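Local coordinates for urocanate hydratase (PDB 7NED), which adds water to thiourocanate or urocanate with the help of bound NAD+, probably as a step in bacterial ergothioneine breakdown, at residues A[160-165]-A[250-255]; A[134-139]-A[173-178]; A[439-444]-A[459-464]. One frame throughout, in Å; residues are numbered along the deposited sequence.

Contact 1: A[160-165]-A[250-255]; sequences ILTAGL and IVTDQT. With NAD (nicotinamide-adenine-dinucleotide), chain C.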
loop_
_atom_site.group_PDB
_atom_site.type_symbol
_atom_site.label_atom_id
_atom_site.label_comp_id
_atom_site.label_asym_id
_atom_site.label_seq_id
_atom_site.Cartn_x
_atom_site.Cartn_y
_atom_site.Cartn_z
ATOM N N ILE A 160 16.991 31.267 16.293
ATOM C CA ILE A 160 16.622 29.899 15.955
ATOM C C ILE A 160 17.852 29.029 16.156
ATOM O O ILE A 160 18.953 29.366 15.704
ATOM C CB ILE A 160 16.115 29.790 14.507
ATOM C CG1 ILE A 160 14.915 30.711 14.274
ATOM C CG2 ILE A 160 15.727 28.298 14.179
ATOM C CD1 ILE A 160 14.562 30.802 12.810
ATOM N N LEU A 161 17.677 27.921 16.845
ATOM C CA LEU A 161 18.722 26.932 16.972
ATOM C C LEU A 161 18.257 25.685 16.250
ATOM O O LEU A 161 17.148 25.229 16.493
ATOM C CB LEU A 161 18.990 26.606 18.432
ATOM C CG LEU A 161 19.896 25.403 18.681
ATOM C CD1 LEU A 161 21.342 25.720 18.291
ATOM C CD2 LEU A 161 19.769 24.974 20.153
ATOM N N THR A 162 19.114 25.120 15.407
ATOM C CA THR A 162 18.769 23.832 14.816
ATOM C C THR A 162 20.050 23.045 14.577
ATOM O O THR A 162 21.148 23.485 14.938
ATOM C CB THR A 162 17.954 24.016 13.531
ATOM O OG1 THR A 162 17.510 22.728 13.069
ATOM C CG2 THR A 162 18.783 24.680 12.446
ATOM N N ALA A 163 19.916 21.888 13.921
ATOM C CA ALA A 163 21.092 21.088 13.621
ATOM C C ALA A 163 20.854 20.345 12.313
ATOM O O ALA A 163 19.708 20.125 11.902
ATOM C CB ALA A 163 21.384 20.089 14.750
ATOM N N GLY A 164 21.955 19.947 11.675
ATOM C CA GLY A 164 21.882 19.177 10.463
ATOM C C GLY A 164 21.929 20.038 9.219
ATOM O O GLY A 164 20.999 20.793 8.949
ATOM N N LEU A 165 23.007 19.922 8.453
ATOM C CA LEU A 165 23.112 20.642 7.192
ATOM C C LEU A 165 23.297 19.673 6.025
ATOM O O LEU A 165 24.175 19.887 5.174
ATOM C CB LEU A 165 24.274 21.622 7.230
ATOM C CG LEU A 165 24.129 22.779 8.232
ATOM C CD1 LEU A 165 25.404 23.652 8.228
ATOM C CD2 LEU A 165 22.891 23.617 7.848
ATOM N N ILE A 250 13.565 29.814 19.259
ATOM C CA ILE A 250 13.019 28.673 18.521
ATOM C C ILE A 250 14.070 27.584 18.492
ATOM O O ILE A 250 15.253 27.862 18.319
ATOM C CB ILE A 250 12.650 29.058 17.083
ATOM C CG1 ILE A 250 11.580 30.151 17.094
ATOM C CG2 ILE A 250 12.142 27.826 16.354
ATOM C CD1 ILE A 250 11.383 30.788 15.734
ATOM N N VAL A 251 13.649 26.341 18.676
ATOM C CA VAL A 251 14.589 25.239 18.679
ATOM C C VAL A 251 13.981 24.090 17.892
ATOM O O VAL A 251 12.846 23.692 18.160
ATOM C CB VAL A 251 14.921 24.773 20.101
ATOM C CG1 VAL A 251 15.891 23.571 20.051
ATOM C CG2 VAL A 251 15.486 25.975 20.949
ATOM N N THR A 252 14.742 23.554 16.946
ATOM C CA THR A 252 14.348 22.305 16.282
ATOM C C THR A 252 15.618 21.517 15.984
ATOM O O THR A 252 16.687 21.772 16.558
ATOM C CB THR A 252 13.472 22.580 15.043
ATOM O OG1 THR A 252 13.020 21.327 14.499
ATOM C CG2 THR A 252 14.200 23.344 13.954
ATOM N N ASP A 253 15.489 20.508 15.109
ATOM C CA ASP A 253 16.602 19.641 14.763
ATOM C C ASP A 253 16.273 19.054 13.405
ATOM O O ASP A 253 15.112 18.758 13.129
ATOM C CB ASP A 253 16.780 18.530 15.809
ATOM C CG ASP A 253 17.872 17.530 15.410
ATOM O OD1 ASP A 253 17.617 16.641 14.562
ATOM O OD2 ASP A 253 19.005 17.654 15.917
ATOM N N GLN A 254 17.264 18.937 12.543
ATOM C CA GLN A 254 17.006 18.208 11.330
ATOM C C GLN A 254 18.217 17.379 10.968
ATOM O O GLN A 254 18.608 17.269 9.803
ATOM C CB GLN A 254 16.564 19.134 10.211
ATOM C CG GLN A 254 15.556 18.413 9.315
ATOM C CD GLN A 254 14.998 19.317 8.266
ATOM O OE1 GLN A 254 15.547 20.388 7.986
ATOM N NE2 GLN A 254 13.796 18.975 7.787
ATOM N N THR A 255 18.710 16.680 11.962
ATOM C CA THR A 255 19.717 15.695 11.765
ATOM C C THR A 255 19.003 14.443 11.205
ATOM O O THR A 255 17.814 14.278 11.243
ATOM C CB THR A 255 20.381 15.284 13.081
ATOM O OG1 THR A 255 19.403 14.806 13.963
ATOM C CG2 THR A 255 21.129 16.446 13.729
HETATM P PA NAD C . 21.200 13.934 5.592
HETATM O O1A NAD C . 21.578 12.615 6.262
HETATM O O2A NAD C . 21.643 14.385 4.259
HETATM O O5B NAD C . 21.960 15.062 6.603
HETATM C C5B NAD C . 21.853 14.789 7.941
HETATM C C4B NAD C . 22.899 15.791 8.617
HETATM O O4B NAD C . 22.969 15.642 10.008
HETATM C C3B NAD C . 24.269 15.339 8.015
HETATM O O3B NAD C . 24.938 16.423 7.517
HETATM C C2B NAD C . 25.003 14.750 9.259
HETATM O O2B NAD C . 26.352 15.046 9.285
HETATM C C1B NAD C . 24.370 15.612 10.347
HETATM N N9A NAD C . 24.388 15.016 11.684
HETATM C C8A NAD C . 24.204 13.692 12.067
HETATM N N7A NAD C . 24.288 13.511 13.361
HETATM C C5A NAD C . 24.513 14.782 13.875
HETATM C C6A NAD C . 24.707 15.262 15.189
HETATM N N6A NAD C . 24.660 14.435 16.258
HETATM N N1A NAD C . 24.916 16.592 15.402
HETATM C C2A NAD C . 24.981 17.367 14.290
HETATM N N3A NAD C . 24.821 17.055 12.994
HETATM C C4A NAD C . 24.591 15.736 12.823
HETATM O O3 NAD C . 19.683 13.979 5.978
HETATM P PN NAD C . 18.714 15.037 5.282
HETATM O O1N NAD C . 18.198 14.809 3.891
HETATM O O2N NAD C . 19.152 16.414 5.733
HETATM O O5D NAD C . 17.246 14.872 6.168
HETATM C C5D NAD C . 17.410 15.058 7.584
HETATM C C4D NAD C . 16.109 14.734 8.266
HETATM O O4D NAD C . 15.023 15.385 7.634
HETATM C C3D NAD C . 15.906 13.165 7.931
HETATM O O3D NAD C . 15.427 12.456 9.068
HETATM C C2D NAD C . 14.793 13.162 6.819
HETATM O O2D NAD C . 13.903 12.124 6.869
HETATM C C1D NAD C . 14.067 14.360 7.511
HETATM N N1N NAD C . 12.870 14.906 6.856
HETATM C C2N NAD C . 11.814 14.020 6.942
HETATM C C3N NAD C . 10.561 14.354 6.453
HETATM C C7N NAD C . 9.476 13.272 6.543
HETATM O O7N NAD C . 8.269 13.508 6.587
HETATM N N7N NAD C . 9.895 11.953 6.500
HETATM C C4N NAD C . 10.422 15.633 5.897
HETATM C C5N NAD C . 11.512 16.500 5.849
HETATM C C6N NAD C . 12.767 16.129 6.362
#

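Contact 2: A[134-139]-A[173-178]; sequences GVIQGT and PLAGTL. With URO ((2E)-3-(1H-imidazol-4-yl)acrylic acid), chain B.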
loop_
_atom_site.group_PDB
_atom_site.type_symbol
_atom_site.label_atom_id
_atom_site.label_comp_id
_atom_site.label_asym_id
_atom_site.label_seq_id
_atom_site.Cartn_x
_atom_site.Cartn_y
_atom_site.Cartn_z
ATOM N N GLY A 134 13.919 21.783 -2.449
ATOM C CA GLY A 134 12.642 21.093 -2.347
ATOM C C GLY A 134 11.948 21.338 -1.025
ATOM O O GLY A 134 10.712 21.417 -0.972
ATOM N N VAL A 135 12.723 21.502 0.054
ATOM C CA VAL A 135 12.151 21.654 1.380
ATOM C C VAL A 135 12.218 23.095 1.878
ATOM O O VAL A 135 11.691 23.395 2.957
ATOM C CB VAL A 135 12.843 20.699 2.386
ATOM C CG1 VAL A 135 14.246 21.211 2.759
ATOM C CG2 VAL A 135 11.998 20.475 3.635
ATOM N N ILE A 136 12.838 24.006 1.135
ATOM C CA ILE A 136 13.132 25.294 1.769
ATOM C C ILE A 136 11.855 26.110 2.003
ATOM O O ILE A 136 11.726 26.769 3.037
ATOM C CB ILE A 136 14.200 26.084 0.989
ATOM C CG1 ILE A 136 14.609 27.317 1.795
ATOM C CG2 ILE A 136 13.717 26.503 -0.372
ATOM C CD1 ILE A 136 15.639 28.137 1.076
ATOM N N GLN A 137 10.866 26.048 1.104
ATOM C CA GLN A 137 9.673 26.865 1.356
ATOM C C GLN A 137 8.870 26.326 2.527
ATOM O O GLN A 137 8.287 27.104 3.287
ATOM C CB GLN A 137 8.741 26.958 0.140
ATOM C CG GLN A 137 7.598 27.942 0.490
ATOM C CD GLN A 137 6.646 28.288 -0.667
ATOM O OE1 GLN A 137 6.760 27.777 -1.770
ATOM N NE2 GLN A 137 5.682 29.161 -0.384
ATOM N N GLY A 138 8.789 25.004 2.661
ATOM C CA GLY A 138 8.130 24.416 3.826
ATOM C C GLY A 138 8.735 24.918 5.124
ATOM O O GLY A 138 8.036 25.348 6.032
ATOM N N THR A 139 10.052 24.888 5.213
ATOM C CA THR A 139 10.708 25.333 6.439
ATOM C C THR A 139 10.481 26.823 6.671
ATOM O O THR A 139 10.230 27.270 7.800
ATOM C CB THR A 139 12.205 25.020 6.333
ATOM O OG1 THR A 139 12.348 23.615 6.015
ATOM C CG2 THR A 139 12.932 25.329 7.642
ATOM N N PRO A 173 19.363 27.175 7.095
ATOM C CA PRO A 173 19.947 28.515 7.278
ATOM C C PRO A 173 19.341 29.540 6.342
ATOM O O PRO A 173 19.124 30.691 6.743
ATOM C CB PRO A 173 21.455 28.298 7.012
ATOM C CG PRO A 173 21.547 26.967 6.344
ATOM C CD PRO A 173 20.389 26.155 6.835
ATOM N N LEU A 174 19.057 29.153 5.094
ATOM C CA LEU A 174 18.455 30.103 4.173
ATOM C C LEU A 174 16.990 30.358 4.512
ATOM O O LEU A 174 16.521 31.495 4.437
ATOM C CB LEU A 174 18.603 29.616 2.751
ATOM C CG LEU A 174 18.345 30.625 1.661
ATOM C CD1 LEU A 174 19.149 31.974 1.856
ATOM C CD2 LEU A 174 18.720 29.962 0.348
ATOM N N ALA A 175 16.251 29.323 4.896
ATOM C CA ALA A 175 14.911 29.571 5.389
ATOM C C ALA A 175 14.962 30.535 6.567
ATOM O O ALA A 175 14.164 31.464 6.648
ATOM C CB ALA A 175 14.230 28.261 5.798
ATOM N N GLY A 176 15.913 30.325 7.478
ATOM C CA GLY A 176 16.024 31.208 8.633
ATOM C C GLY A 176 16.290 32.647 8.232
ATOM O O GLY A 176 15.569 33.554 8.640
ATOM N N THR A 177 17.297 32.882 7.392
ATOM C CA THR A 177 17.606 34.287 7.085
ATOM C C THR A 177 16.574 34.928 6.159
ATOM O O THR A 177 16.318 36.142 6.260
ATOM C CB THR A 177 19.008 34.430 6.500
ATOM O OG1 THR A 177 19.124 33.680 5.291
ATOM C CG2 THR A 177 20.071 34.000 7.520
ATOM N N LEU A 178 15.952 34.156 5.261
ATOM C CA LEU A 178 14.846 34.715 4.489
ATOM C C LEU A 178 13.730 35.224 5.390
ATOM O O LEU A 178 13.029 36.184 5.032
ATOM C CB LEU A 178 14.289 33.654 3.513
ATOM C CG LEU A 178 15.210 33.392 2.313
ATOM C CD1 LEU A 178 14.747 32.197 1.562
ATOM C CD2 LEU A 178 15.300 34.592 1.358
HETATM O OAA URO B . 11.662 17.626 -0.841
HETATM C CAI URO B . 12.141 16.426 -1.008
HETATM O OAB URO B . 12.606 16.058 -2.013
HETATM C CAC URO B . 12.071 15.460 0.100
HETATM C CAD URO B . 11.535 15.813 1.238
HETATM C CAJ URO B . 11.557 14.762 2.185
HETATM C CAF URO B . 11.366 14.841 3.533
HETATM N NAH URO B . 11.645 13.644 4.137
HETATM C CAE URO B . 11.994 12.846 3.153
HETATM N NAG URO B . 11.960 13.473 1.956
#

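Contact 3: A[439-444]-A[459-464]; sequences SMTHPN and DWPLLN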
loop_
_atom_site.group_PDB
_atom_site.type_symbol
_atom_site.label_atom_id
_atom_site.label_comp_id
_atom_site.label_asym_id
_atom_site.label_seq_id
_atom_site.Cartn_x
_atom_site.Cartn_y
_atom_site.Cartn_z
ATOM N N SER A 439 -1.309 12.189 0.452
ATOM C CA SER A 439 -0.186 11.366 0.066
ATOM C C SER A 439 0.829 10.905 1.064
ATOM O O SER A 439 1.860 10.372 0.752
ATOM C CB SER A 439 0.446 12.000 -1.153
ATOM O OG SER A 439 1.006 13.171 -0.786
ATOM N N MET A 440 0.436 11.021 2.294
ATOM C CA MET A 440 1.261 10.651 3.375
ATOM C C MET A 440 0.537 10.277 4.665
ATOM O O MET A 440 -0.275 11.010 5.144
ATOM C CB MET A 440 2.207 11.782 3.613
ATOM C CG MET A 440 2.844 11.834 4.923
ATOM S SD MET A 440 4.143 10.669 4.913
ATOM C CE MET A 440 5.469 11.625 4.308
ATOM N N THR A 441 0.925 9.159 5.198
ATOM C CA THR A 441 0.405 8.714 6.463
ATOM C C THR A 441 1.606 8.451 7.340
ATOM O O THR A 441 2.435 7.688 6.989
ATOM C CB THR A 441 -0.472 7.452 6.346
ATOM O OG1 THR A 441 -1.602 7.715 5.559
ATOM C CG2 THR A 441 -0.861 6.968 7.680
ATOM N N HIS A 442 1.657 9.139 8.463
ATOM C CA HIS A 442 2.691 9.023 9.438
ATOM C C HIS A 442 2.224 9.649 10.736
ATOM O O HIS A 442 2.265 10.810 10.851
ATOM C CB HIS A 442 3.922 9.739 8.969
ATOM C CG HIS A 442 5.134 9.457 9.784
ATOM N ND1 HIS A 442 5.097 9.237 11.125
ATOM C CD2 HIS A 442 6.428 9.385 9.438
ATOM C CE1 HIS A 442 6.311 9.064 11.574
ATOM N NE2 HIS A 442 7.137 9.135 10.567
ATOM N N PRO A 443 1.799 8.810 11.671
ATOM C CA PRO A 443 1.251 9.181 12.966
ATOM C C PRO A 443 2.155 10.086 13.797
ATOM O O PRO A 443 1.658 10.689 14.679
ATOM C CB PRO A 443 0.992 7.836 13.645
ATOM C CG PRO A 443 0.951 6.861 12.565
ATOM C CD PRO A 443 1.920 7.359 11.562
ATOM N N ASN A 444 3.434 10.157 13.513
ATOM C CA ASN A 444 4.261 11.099 14.268
ATOM C C ASN A 444 4.861 12.164 13.366
ATOM O O ASN A 444 5.781 12.883 13.786
ATOM C CB ASN A 444 5.357 10.362 15.050
ATOM C CG ASN A 444 4.785 9.400 16.061
ATOM O OD1 ASN A 444 3.700 9.619 16.588
ATOM N ND2 ASN A 444 5.496 8.327 16.323
ATOM N N ASP A 459 -4.871 4.074 4.006
ATOM C CA ASP A 459 -5.658 4.014 2.777
ATOM C C ASP A 459 -5.335 5.169 1.834
ATOM O O ASP A 459 -5.345 5.006 0.611
ATOM C CB ASP A 459 -7.147 4.084 3.093
ATOM C CG ASP A 459 -7.642 2.877 3.934
ATOM O OD1 ASP A 459 -7.078 1.765 3.845
ATOM O OD2 ASP A 459 -8.576 3.094 4.722
ATOM N N TRP A 460 -5.179 6.366 2.389
ATOM C CA TRP A 460 -5.174 7.578 1.564
ATOM C C TRP A 460 -4.030 7.628 0.557
ATOM O O TRP A 460 -4.297 7.846 -0.646
ATOM C CB TRP A 460 -5.188 8.795 2.496
ATOM C CG TRP A 460 -6.444 8.815 3.363
ATOM C CD1 TRP A 460 -6.547 8.466 4.685
ATOM C CD2 TRP A 460 -7.758 9.161 2.936
ATOM N NE1 TRP A 460 -7.846 8.617 5.114
ATOM C CE2 TRP A 460 -8.607 9.046 4.056
ATOM C CE3 TRP A 460 -8.293 9.629 1.720
ATOM C CZ2 TRP A 460 -9.965 9.362 4.002
ATOM C CZ3 TRP A 460 -9.646 9.952 1.668
ATOM C CH2 TRP A 460 -10.465 9.812 2.809
ATOM N N PRO A 461 -2.763 7.440 0.939
ATOM C CA PRO A 461 -1.723 7.432 -0.102
ATOM C C PRO A 461 -1.903 6.332 -1.121
ATOM O O PRO A 461 -1.588 6.550 -2.300
ATOM C CB PRO A 461 -0.401 7.283 0.693
ATOM C CG PRO A 461 -0.827 6.767 2.083
ATOM C CD PRO A 461 -2.189 7.415 2.296
ATOM N N LEU A 462 -2.397 5.150 -0.708
ATOM C CA LEU A 462 -2.731 4.099 -1.671
ATOM C C LEU A 462 -3.781 4.589 -2.654
ATOM O O LEU A 462 -3.646 4.408 -3.866
ATOM C CB LEU A 462 -3.228 2.838 -0.940
ATOM C CG LEU A 462 -2.281 2.324 0.147
ATOM C CD1 LEU A 462 -2.735 1.022 0.782
ATOM C CD2 LEU A 462 -0.892 2.237 -0.443
ATOM N N LEU A 463 -4.858 5.198 -2.140
ATOM C CA LEU A 463 -5.844 5.831 -3.025
ATOM C C LEU A 463 -5.220 6.898 -3.933
ATOM O O LEU A 463 -5.578 7.007 -5.112
ATOM C CB LEU A 463 -6.948 6.466 -2.171
ATOM C CG LEU A 463 -7.827 5.397 -1.538
ATOM C CD1 LEU A 463 -8.765 6.080 -0.508
ATOM C CD2 LEU A 463 -8.628 4.700 -2.644
ATOM N N ASN A 464 -4.321 7.725 -3.386
ATOM C CA ASN A 464 -3.708 8.791 -4.174
ATOM C C ASN A 464 -2.947 8.198 -5.361
ATOM O O ASN A 464 -3.111 8.629 -6.515
ATOM C CB ASN A 464 -2.810 9.611 -3.237
ATOM C CG ASN A 464 -2.046 10.711 -3.943
ATOM O OD1 ASN A 464 -0.824 10.720 -3.932
ATOM N ND2 ASN A 464 -2.755 11.650 -4.517
#

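Contact 1: A[160-165]-A[250-255]
Thr-162 and Thr-252 both turn their hydroxyls anti to the backbone N (chi1 -174° and -175°), and this shared setting lays the two side chains alongside each other, CG2 of Thr-252 resting 3.5 Å from OG1 of Thr-162. The hydroxyls bond elsewhere, Thr-162 to Gln-172 and Thr-252 to the carbonyl of Phe-311. One rung earlier Leu-161 and Val-251 lie side by side on the face that helix 234-243 covers at Leu-161. Before them Ile-160 and Ile-250 pair on the opposite face, CG1 of Ile-160 3.8 Å from CD1 of Ile-250. The strands run parallel: Leu-161 N gives a nearly straight bond to Ile-250 O (2.8 Å), and Leu-161 O accepts from Thr-252 N. Further on, Gln-254 N still reaches Ala-163 O at 2.8 Å, but the angle at its hydrogen falls to 144°. Asp-253 closes an Asx turn there. Its OD1 takes the hydroxyl of Thr-255 on the syn lone pair (OG1 to OD1 2.6 Å) and Thr-255 N from above the carboxylate plane (N to OD1 2.8 Å), while Asn-315 is a third donor. With an alanine in place of Asp-253, the amide and hydroxyl of Thr-255 would probably lose their common acceptor, and the turn would be set free to shift beside the cofactor. Gly-164 has positive phi, and a CB on it would run into Gln-254 O. NAD lies across these strand ends, with Thr-255 CG2 against the adenine and Gln-254 NE2 3.3 Å from C6N of the nicotinamide ring. Adjacent parallel strands whose C-terminal ends open into a glycine-bearing turn and cradle a dinucleotide are characteristic of a Rossmann-like fold, as in this domain.

Contact 2: A[134-139]-A[173-178]
One methyl group meets three atoms of a single side chain at the same distance: CD1 of Ile-136 sits 3.7 Å from each of CB, CG and CD2 of Leu-174, and CD1 of Leu-178 borders it as well. Ile-136 gets there fully extended, with CG1 anti to the backbone N (chi1 -172°) and CD1 continuing the line, and its chain crosses that of Leu-174 obliquely. The axes of segments 134-139 and 173-178 approach to 8.8 Å, with N-to-C directions 39° apart. The backbones are nearest where Ile-136 faces Ala-175, at 5.9 Å between CA atoms. The small Ala-175 probably allows this approach: its CB fits against CG1 of Ile-136. The same CB of Ala-175 lies 3.7 Å from CG2 of Thr-139; Tyr-140 and, one turn further on, Phe-143 also touch it, so that it sits as a knob in a hole of four residues. Thr-139 offers its methyl to the neighbour and keeps OG1 beside its own helix, 3.1 Å from Val-135 O. Trp-383, from helix 378-390, covers Ile-136. At the N-terminal end Gly-134 lines the urocanate pocket, its C atom 3.7 Å from ligand atom OAA; a CB there would collide with that oxygen. Between the helices the meeting atoms are almost all aliphatic carbon, which implies that shape and close fit, rather than directed polar bonds, set their spacing.

Contact 3: A[439-444]-A[459-464]
Ser-439 and Pro-461 bring a strand and a helix together at 4.2 Å between CA atoms, where the end of strand 428-441 runs past the first turn of helix 459-469. This is a helix lying against a mixed beta-sheet in the urocanase C-terminal domain: Pro-461 also touches Thr-490 and Ala-492 of the adjoining strand 490-498, which pairs through its backbone with Ser-439 and Thr-441. The proline ring is the centre of the contact. Thr-441 meets it at about a right angle, OG1 of Thr-441 lying 3.3 Å from CD of Pro-461. Turned anti to its own carbonyl carbon (chi1 -63°), that hydroxyl bonds to the carbonyl of Ile-457, just ahead of the helix, while packing on the ring. On the other flank Asn-464, its CG anti to the backbone N, sets OD1 3.3 Å from CB of Ser-439, while its ND2 is taken by Asp-515. Ser-439 turns its OG back to the carbonyls of His-434 and Asp-436. The helix start also faces the dimer partner: Asp-459 bonds through its carboxylate to Gln-74, Ser-75 and Asn-97 of the second subunit. The CB of Met-440 points away from the helix, and its side chain comes within about 4 Å of NAD at the nearest atoms. Met-440 N is buried without a polar partner in the model and lies 4.2 Å from CB of Pro-461.

Contacts 1 and 2 both belong to the Rossmann-like domain, their centres 12 Å apart, and interlock along the chain: helix 133-150 leads into strand 159-163, which leads into helix 172-178, so their segments alternate. They touch directly, CD2 of Leu-165 lying 3.7 Å from CD of Pro-173. Contact 3 comes later, in the C-terminal domain, beside a mixed sheet that also takes in strands of the N-terminal range; its centre is 26 Å from that of contact 1 and 25 Å from that of contact 2, with nearest atoms about 11 Å away in both cases. The ligands bridge this distance: contact 1 cradles NAD, contact 2 borders urocanate, and contact 3 approaches both through Met-440, consistent with an active site between the domains.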